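Local coordinates for protein HAD-superfamily hydrolase, subfamily IA, variant 1 (Ehrlichia chaffeensis, PDB 3KZX) that probably catalyses the hydrolysis of 2-phosphoglycolate to glycolate and phosphate, as a phosphatase of the haloacid dehalogenase superfamily, at residues G130-L133 and R134-H138; I183-S186 and I187-Q191; F215-F218 and Y219-R222. One frame throughout, in Å; residues are numbered along the deposited sequence.

Contact 1 of 3, residues G130-L133 and R134-H138; sequences GERL and RSEIH. With SO4 (sulfate ion), chain B.
Arg134 folds back along its helix to meet Gly130 and Glu131, one turn earlier. Its CB and CG lie beside Gly130 O, the same oxygen that accepts the backbone N-H of Arg134 in the helix bond. CD runs on past that oxygen, and the bend at the next torsion (chi3 -80°) swings the guanidinium back, flat over the carbonyl: Gly130 O stands 3.3 Å from Arg134 CZ, above the centre of the group. Arg134 NE gives its hydrogen to a water at 2.8 Å, and this water in turn donates to Glu131 OE1. Arg134 NH2 reaches Glu131 OE2 at 3.0 Å in a nearly straight hydrogen bond (173°), part of a salt bridge. The carboxylate lies at the guanidinium edge but is turned 60° from its plane, and OE2 is met from above the carboxylate. NH1 leaves the pair for a salt bridge with Asp154, so three nitrogens hold the group at fixed rotation.

A second salt bridge, i to i+4, joins Arg132 to Glu136. The arginine chain bends at chi2 and chi3, which brings Arg132 NH2 to Glu136 OE2 at 3.0 Å, although the bond is weak. OE2 also accepts from the backbone N of Asp100, and Ser135 CB lies over one face of the Arg132 guanidinium, offset toward its rim. Inward, Leu133 CD1 packs on Ile137 CD1 at 3.8 Å, both side chains touching Ile124, Ile149 and Trp32. His138 ND1, hydrogen-bonded to Thr143 OG1, also bonds weakly to a sulfate, probably from the crystallisation liquor. Charge pairs along the flanks and aliphatic residues on the sheet side make an amphipathic helix, the crossover between strands 121-126 and 148-152 of the Rossmann-like HAD core.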
loop_
_atom_site.group_PDB
_atom_site.type_symbol
_atom_site.label_atom_id
_atom_site.label_comp_id
_atom_site.label_asym_id
_atom_site.label_seq_id
_atom_site.Cartn_x
_atom_site.Cartn_y
_atom_site.Cartn_z
ATOM N N GLY A 130 -12.790 1.487 -2.625
ATOM C CA GLY A 130 -12.861 2.298 -1.417
ATOM C C GLY A 130 -13.629 1.685 -0.267
ATOM O O GLY A 130 -13.200 1.753 0.893
ATOM N N GLU A 131 -14.779 1.086 -0.558
ATOM C CA GLU A 131 -15.599 0.532 0.510
ATOM C C GLU A 131 -14.930 -0.638 1.174
ATOM O O GLU A 131 -14.904 -0.697 2.408
ATOM C CB GLU A 131 -17.019 0.161 0.017
ATOM C CG GLU A 131 -17.872 1.381 -0.321
ATOM C CD GLU A 131 -18.122 2.311 0.874
ATOM O OE1 GLU A 131 -18.576 1.841 1.955
ATOM O OE2 GLU A 131 -17.868 3.521 0.727
ATOM N N ARG A 132 -14.346 -1.549 0.387
ATOM C CA ARG A 132 -13.681 -2.724 0.970
ATOM C C ARG A 132 -12.386 -2.289 1.646
ATOM O O ARG A 132 -12.025 -2.808 2.702
ATOM C CB ARG A 132 -13.383 -3.787 -0.106
ATOM C CG ARG A 132 -14.642 -4.497 -0.713
ATOM C CD ARG A 132 -15.347 -5.414 0.311
ATOM N NE ARG A 132 -14.377 -6.000 1.233
ATOM C CZ ARG A 132 -14.626 -6.390 2.481
ATOM N NH1 ARG A 132 -15.855 -6.308 3.007
ATOM N NH2 ARG A 132 -13.618 -6.874 3.214
ATOM N N LEU A 133 -11.689 -1.325 1.038
ATOM C CA LEU A 133 -10.494 -0.726 1.671
ATOM C C LEU A 133 -10.777 -0.198 3.080
ATOM O O LEU A 133 -10.063 -0.542 4.048
ATOM C CB LEU A 133 -9.950 0.375 0.772
ATOM C CG LEU A 133 -8.825 1.219 1.326
ATOM C CD1 LEU A 133 -7.535 0.362 1.464
ATOM C CD2 LEU A 133 -8.627 2.494 0.403
ATOM N N ARG A 134 -11.841 0.599 3.218
ATOM C CA ARG A 134 -12.219 1.119 4.534
ATOM C C ARG A 134 -12.628 0.037 5.517
ATOM O O ARG A 134 -12.348 0.163 6.702
ATOM C CB ARG A 134 -13.311 2.199 4.445
ATOM C CG ARG A 134 -12.801 3.526 3.885
ATOM C CD ARG A 134 -13.878 4.599 3.733
ATOM N NE ARG A 134 -14.693 4.422 2.519
ATOM C CZ ARG A 134 -14.324 4.796 1.287
ATOM N NH1 ARG A 134 -13.156 5.430 1.072
ATOM N NH2 ARG A 134 -15.146 4.590 0.278
ATOM N N SER A 135 -13.275 -1.027 5.030
ATOM C CA SER A 135 -13.636 -2.144 5.890
ATOM C C SER A 135 -12.394 -2.871 6.395
ATOM O O SER A 135 -12.326 -3.213 7.576
ATOM C CB SER A 135 -14.582 -3.114 5.182
ATOM O OG SER A 135 -14.741 -4.279 5.972
ATOM N N GLU A 136 -11.405 -3.091 5.521
ATOM C CA GLU A 136 -10.175 -3.769 5.938
ATOM C C GLU A 136 -9.409 -2.956 6.932
ATOM O O GLU A 136 -8.811 -3.518 7.834
ATOM C CB GLU A 136 -9.214 -4.039 4.777
ATOM C CG GLU A 136 -9.645 -5.120 3.856
ATOM C CD GLU A 136 -9.958 -6.419 4.568
ATOM O OE1 GLU A 136 -9.429 -6.661 5.681
ATOM O OE2 GLU A 136 -10.728 -7.190 3.983
ATOM N N ILE A 137 -9.390 -1.632 6.737
ATOM C CA ILE A 137 -8.655 -0.742 7.630
ATOM C C ILE A 137 -9.314 -0.748 9.016
ATOM O O ILE A 137 -8.615 -0.813 10.050
ATOM C CB ILE A 137 -8.578 0.686 7.047
ATOM C CG1 ILE A 137 -7.585 0.712 5.873
ATOM C CG2 ILE A 137 -8.149 1.719 8.116
ATOM C CD1 ILE A 137 -7.729 1.889 4.895
ATOM N N HIS A 138 -10.644 -0.735 9.031
ATOM C CA HIS A 138 -11.398 -0.786 10.285
ATOM C C HIS A 138 -11.293 -2.160 10.949
ATOM O O HIS A 138 -11.216 -2.231 12.178
ATOM C CB HIS A 138 -12.867 -0.409 10.103
ATOM C CG HIS A 138 -13.582 -0.088 11.388
ATOM N ND1 HIS A 138 -13.183 0.924 12.237
ATOM C CD2 HIS A 138 -14.720 -0.592 11.918
ATOM C CE1 HIS A 138 -14.017 0.992 13.263
ATOM N NE2 HIS A 138 -14.963 0.088 13.090
HETATM S S SO4 B . -10.319 2.255 14.850
HETATM O O1 SO4 B . -11.587 2.940 15.060
HETATM O O2 SO4 B . -10.491 1.413 13.648
HETATM O O3 SO4 B . -9.265 3.227 14.689
HETATM O O4 SO4 B . -9.958 1.447 16.034
HETATM O O HOH W 1 -17.011 3.485 3.756
HETATM O O HOH W 2 -11.111 -6.954 0.847
#

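Contact 2 of 3, residues I183-S186 and I187-Q191; sequences IGDS and ISDIQ
Ser186 and Asp189 face each other across the first turn of helix 187-195, the hydroxyl directed at the backbone N-H and the carboxylate beside it. Ser186 OG lies between its own backbone N and carbonyl carbon (chi1 67°), a setting that aims it at Asp189 N, from which it accepts a hydrogen bond of 3.0 Å at 151°. One residue further, Ile190 N donates to Ser186 O at 3.1 Å, so both the side chain and the carbonyl of the N-cap serve the opening turn. Asp189 turns back over this cap, its CB 3.4 Å from Ser186 O, and its OD2 hangs over the loop, 3.4 Å from Gly184 CA.

The segment is the strand-to-helix corner of a beta-alpha-beta unit, 180-184 to 187-195 to 199-203, at the C-terminal ends of the parallel strands; Gly184, Asp185 and Asp189 fit the GDxxxD form of HAD motif IV, whose acids in relatives help bind the magnesium ion. Two carboxylates cross there with planes 79° apart, Asp185 OD1 and Asp189 OD2 only 3.7 Å from each other, and Asp31 brings a third close to Asp189. Asp189 OD1 is in a salt bridge with Lys159, while Asp185 OD1 has a weak bond with Thr35. Ile190 CG1 lies against Ser186 O at 3.5 Å, and its side chain touches Pro200 and Ile212.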
loop_
_atom_site.group_PDB
_atom_site.type_symbol
_atom_site.label_atom_id
_atom_site.label_comp_id
_atom_site.label_asym_id
_atom_site.label_seq_id
_atom_site.Cartn_x
_atom_site.Cartn_y
_atom_site.Cartn_z
ATOM N N ILE A 183 4.256 7.832 0.741
ATOM C CA ILE A 183 4.961 6.556 0.893
ATOM C C ILE A 183 4.221 5.462 0.148
ATOM O O ILE A 183 3.087 5.156 0.418
ATOM C CB ILE A 183 5.189 6.142 2.364
ATOM C CG1 ILE A 183 5.956 7.228 3.110
ATOM C CG2 ILE A 183 5.989 4.796 2.398
ATOM C CD1 ILE A 183 5.846 7.122 4.665
ATOM N N GLY A 184 4.889 4.927 -0.866
ATOM C CA GLY A 184 4.318 3.951 -1.755
ATOM C C GLY A 184 5.380 3.087 -2.393
ATOM O O GLY A 184 6.559 3.471 -2.547
ATOM N N ASP A 185 4.963 1.903 -2.788
ATOM C CA ASP A 185 5.870 0.907 -3.354
ATOM C C ASP A 185 5.963 0.946 -4.865
ATOM O O ASP A 185 6.976 0.505 -5.426
ATOM C CB ASP A 185 5.470 -0.507 -2.948
ATOM C CG ASP A 185 4.140 -0.896 -3.518
ATOM O OD1 ASP A 185 3.148 -0.330 -3.061
ATOM O OD2 ASP A 185 4.107 -1.727 -4.443
ATOM N N SER A 186 4.940 1.469 -5.520
ATOM C CA SER A 186 4.787 1.317 -6.961
ATOM C C SER A 186 5.169 2.548 -7.748
ATOM O O SER A 186 5.170 3.674 -7.247
ATOM C CB SER A 186 3.334 0.954 -7.318
ATOM O OG SER A 186 2.468 2.031 -7.021
ATOM N N ILE A 187 5.471 2.320 -9.027
ATOM C CA ILE A 187 5.633 3.428 -9.966
ATOM C C ILE A 187 4.393 4.307 -10.053
ATOM O O ILE A 187 4.508 5.527 -10.104
ATOM C CB ILE A 187 6.042 2.949 -11.379
ATOM C CG1 ILE A 187 7.348 2.117 -11.384
ATOM C CG2 ILE A 187 6.135 4.172 -12.359
ATOM C CD1 ILE A 187 8.343 2.417 -10.290
ATOM N N SER A 188 3.197 3.719 -10.084
ATOM C CA SER A 188 1.996 4.527 -10.113
ATOM C C SER A 188 1.897 5.424 -8.861
ATOM O O SER A 188 1.409 6.548 -8.952
ATOM C CB SER A 188 0.699 3.703 -10.347
ATOM O OG SER A 188 0.451 2.784 -9.322
ATOM N N ASP A 189 2.342 4.937 -7.702
ATOM C CA ASP A 189 2.337 5.784 -6.509
ATOM C C ASP A 189 3.281 6.976 -6.686
ATOM O O ASP A 189 2.930 8.107 -6.377
ATOM C CB ASP A 189 2.762 5.007 -5.254
ATOM C CG ASP A 189 1.741 4.006 -4.826
ATOM O OD1 ASP A 189 0.548 4.181 -5.171
ATOM O OD2 ASP A 189 2.101 3.036 -4.117
ATOM N N ILE A 190 4.476 6.692 -7.170
ATOM C CA ILE A 190 5.488 7.719 -7.403
ATOM C C ILE A 190 4.998 8.745 -8.396
ATOM O O ILE A 190 5.100 9.937 -8.154
ATOM C CB ILE A 190 6.818 7.073 -7.858
ATOM C CG1 ILE A 190 7.425 6.253 -6.718
ATOM C CG2 ILE A 190 7.807 8.112 -8.357
ATOM C CD1 ILE A 190 8.526 5.360 -7.171
ATOM N N GLN A 191 4.451 8.284 -9.515
ATOM C CA GLN A 191 3.962 9.188 -10.554
ATOM C C GLN A 191 2.774 10.051 -10.032
ATOM O O GLN A 191 2.712 11.257 -10.270
ATOM C CB GLN A 191 3.569 8.325 -11.762
ATOM C CG GLN A 191 2.889 9.051 -12.896
ATOM C CD GLN A 191 3.848 9.745 -13.821
ATOM O OE1 GLN A 191 3.437 10.606 -14.597
ATOM N NE2 GLN A 191 5.119 9.381 -13.757
#

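Contact 3 of 3, residues F215-F218 and Y219-R222; sequences FKNF and YDIR
With CG set between the backbone N and carbonyl carbon of Asn217 (chi1 64°), OD1 turns toward the start of helix 218-229, and the second torsion sends ND2 to the carboxylate of Asp220. Asn217 OD1 accepts from Asp220 N at 2.9 Å, nearly on the C=O axis and almost straight (166°). Asn217 ND2 returns a weak bond to Asp220 OD2 at 3.1 Å, the amide and carboxylate planes lying 50° apart. OD2 is also donated a hydrogen by a water that in turn accepts from Lys216 N. This N-cap is followed by the helix bond from Arg222 N to Phe218 O.

Next to the cap, Phe215 brings CB to Ile221 CG1 at 3.5 Å, and its ring passes obliquely to Asp220 CB. Ile221 CD1 lies beside Phe218 CD1 at 3.8 Å, both side chains pointing the same way. Phe218 stacks on Tyr203 and meets Leu111, closing the helix start against strand 199-203 and helix 108-117. The negative Asp220, near the positive end of the helix dipole, would probably be stabilised there, so amide, carboxylate and water together fix the first turn beside an aromatic and aliphatic base.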
loop_
_atom_site.group_PDB
_atom_site.type_symbol
_atom_site.label_atom_id
_atom_site.label_comp_id
_atom_site.label_asym_id
_atom_site.label_seq_id
_atom_site.Cartn_x
_atom_site.Cartn_y
_atom_site.Cartn_z
ATOM N N PHE A 215 13.376 3.779 0.889
ATOM C CA PHE A 215 13.635 3.028 2.109
ATOM C C PHE A 215 13.070 1.626 1.968
ATOM O O PHE A 215 12.068 1.427 1.268
ATOM C CB PHE A 215 12.968 3.710 3.305
ATOM C CG PHE A 215 13.550 5.047 3.635
ATOM C CD1 PHE A 215 14.696 5.147 4.418
ATOM C CD2 PHE A 215 12.942 6.216 3.176
ATOM C CE1 PHE A 215 15.210 6.398 4.732
ATOM C CE2 PHE A 215 13.456 7.440 3.474
ATOM C CZ PHE A 215 14.562 7.547 4.270
ATOM N N LYS A 216 13.706 0.672 2.644
ATOM C CA LYS A 216 13.364 -0.737 2.537
ATOM C C LYS A 216 12.395 -1.194 3.657
ATOM O O LYS A 216 11.721 -2.214 3.543
ATOM C CB LYS A 216 14.633 -1.578 2.535
ATOM C CG LYS A 216 15.462 -1.382 1.284
ATOM C CD LYS A 216 16.698 -2.247 1.295
ATOM C CE LYS A 216 17.430 -2.163 -0.060
ATOM N NZ LYS A 216 18.858 -2.640 0.086
ATOM N N ASN A 217 12.281 -0.405 4.712
ATOM C CA ASN A 217 11.416 -0.781 5.821
ATOM C C ASN A 217 10.917 0.428 6.579
ATOM O O ASN A 217 11.472 1.516 6.454
ATOM C CB ASN A 217 12.154 -1.744 6.735
ATOM C CG ASN A 217 13.344 -1.095 7.378
ATOM O OD1 ASN A 217 13.180 -0.184 8.159
ATOM N ND2 ASN A 217 14.545 -1.529 7.014
ATOM N N PHE A 218 9.877 0.222 7.380
ATOM C CA PHE A 218 9.238 1.319 8.085
ATOM C C PHE A 218 10.014 1.802 9.299
ATOM O O PHE A 218 9.777 2.909 9.775
ATOM C CB PHE A 218 7.830 0.913 8.500
ATOM C CG PHE A 218 6.859 0.939 7.383
ATOM C CD1 PHE A 218 6.641 2.108 6.657
ATOM C CD2 PHE A 218 6.142 -0.186 7.053
ATOM C CE1 PHE A 218 5.727 2.123 5.610
ATOM C CE2 PHE A 218 5.267 -0.165 6.016
ATOM C CZ PHE A 218 5.050 0.987 5.292
ATOM N N TYR A 219 10.949 1.004 9.806
ATOM C CA TYR A 219 11.779 1.460 10.942
ATOM C C TYR A 219 12.703 2.619 10.486
ATOM O O TYR A 219 12.820 3.645 11.152
ATOM C CB TYR A 219 12.610 0.304 11.551
ATOM C CG TYR A 219 11.866 -0.974 11.922
ATOM C CD1 TYR A 219 11.017 -1.029 13.032
ATOM C CD2 TYR A 219 12.055 -2.145 11.186
ATOM C CE1 TYR A 219 10.354 -2.225 13.382
ATOM C CE2 TYR A 219 11.413 -3.329 11.528
ATOM C CZ TYR A 219 10.560 -3.364 12.623
ATOM O OH TYR A 219 9.926 -4.555 12.946
ATOM N N ASP A 220 13.315 2.468 9.316
ATOM C CA ASP A 220 14.171 3.501 8.752
ATOM C C ASP A 220 13.384 4.753 8.378
ATOM O O ASP A 220 13.870 5.865 8.602
ATOM C CB ASP A 220 14.959 2.984 7.535
ATOM C CG ASP A 220 15.974 1.880 7.906
ATOM O OD1 ASP A 220 16.488 1.861 9.044
ATOM O OD2 ASP A 220 16.281 1.038 7.050
ATOM N N ILE A 221 12.152 4.577 7.894
ATOM C CA ILE A 221 11.325 5.727 7.545
ATOM C C ILE A 221 10.948 6.473 8.812
ATOM O O ILE A 221 11.015 7.706 8.852
ATOM C CB ILE A 221 10.059 5.339 6.804
ATOM C CG1 ILE A 221 10.409 4.771 5.415
ATOM C CG2 ILE A 221 9.084 6.549 6.721
ATOM C CD1 ILE A 221 9.214 4.137 4.639
ATOM N N ARG A 222 10.582 5.729 9.868
ATOM C CA ARG A 222 10.252 6.347 11.155
ATOM C C ARG A 222 11.449 7.140 11.717
ATOM O O ARG A 222 11.280 8.270 12.173
ATOM C CB ARG A 222 9.773 5.317 12.157
ATOM C CG ARG A 222 9.295 5.928 13.493
ATOM C CD ARG A 222 8.979 4.812 14.461
ATOM N NE ARG A 222 8.837 5.251 15.847
ATOM C CZ ARG A 222 9.843 5.463 16.697
ATOM N NH1 ARG A 222 11.113 5.280 16.340
ATOM N NH2 ARG A 222 9.574 5.863 17.923
HETATM O O HOH W 3 15.722 1.388 4.411
#

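Contacts 1 and 3 lie on opposite sides of the chain's centre, with contact 2 closest to it. All three are partly buried, at helices flanking the parallel sheet, with Leu133, Ile137, Ile183, Phe218 and Ile221 in the interior. Contacts 2 and 3 both open a helix through a polar N-cap, a serine hydroxyl in one and an asparagine amide in the other. Contact 1 instead has charge pairs along a helix: Glu131-Arg134 lies toward the surface, Arg132-Glu136 is partly buried. Contact 2 gathers acidic groups at the strands' C-terminal ends. Contacts 2 and 3 touch where Ile183 CD1 packs on Ile221 CG2 at 3.9 Å; contact 1 stays about 11 Å from contact 2 at the nearest atoms.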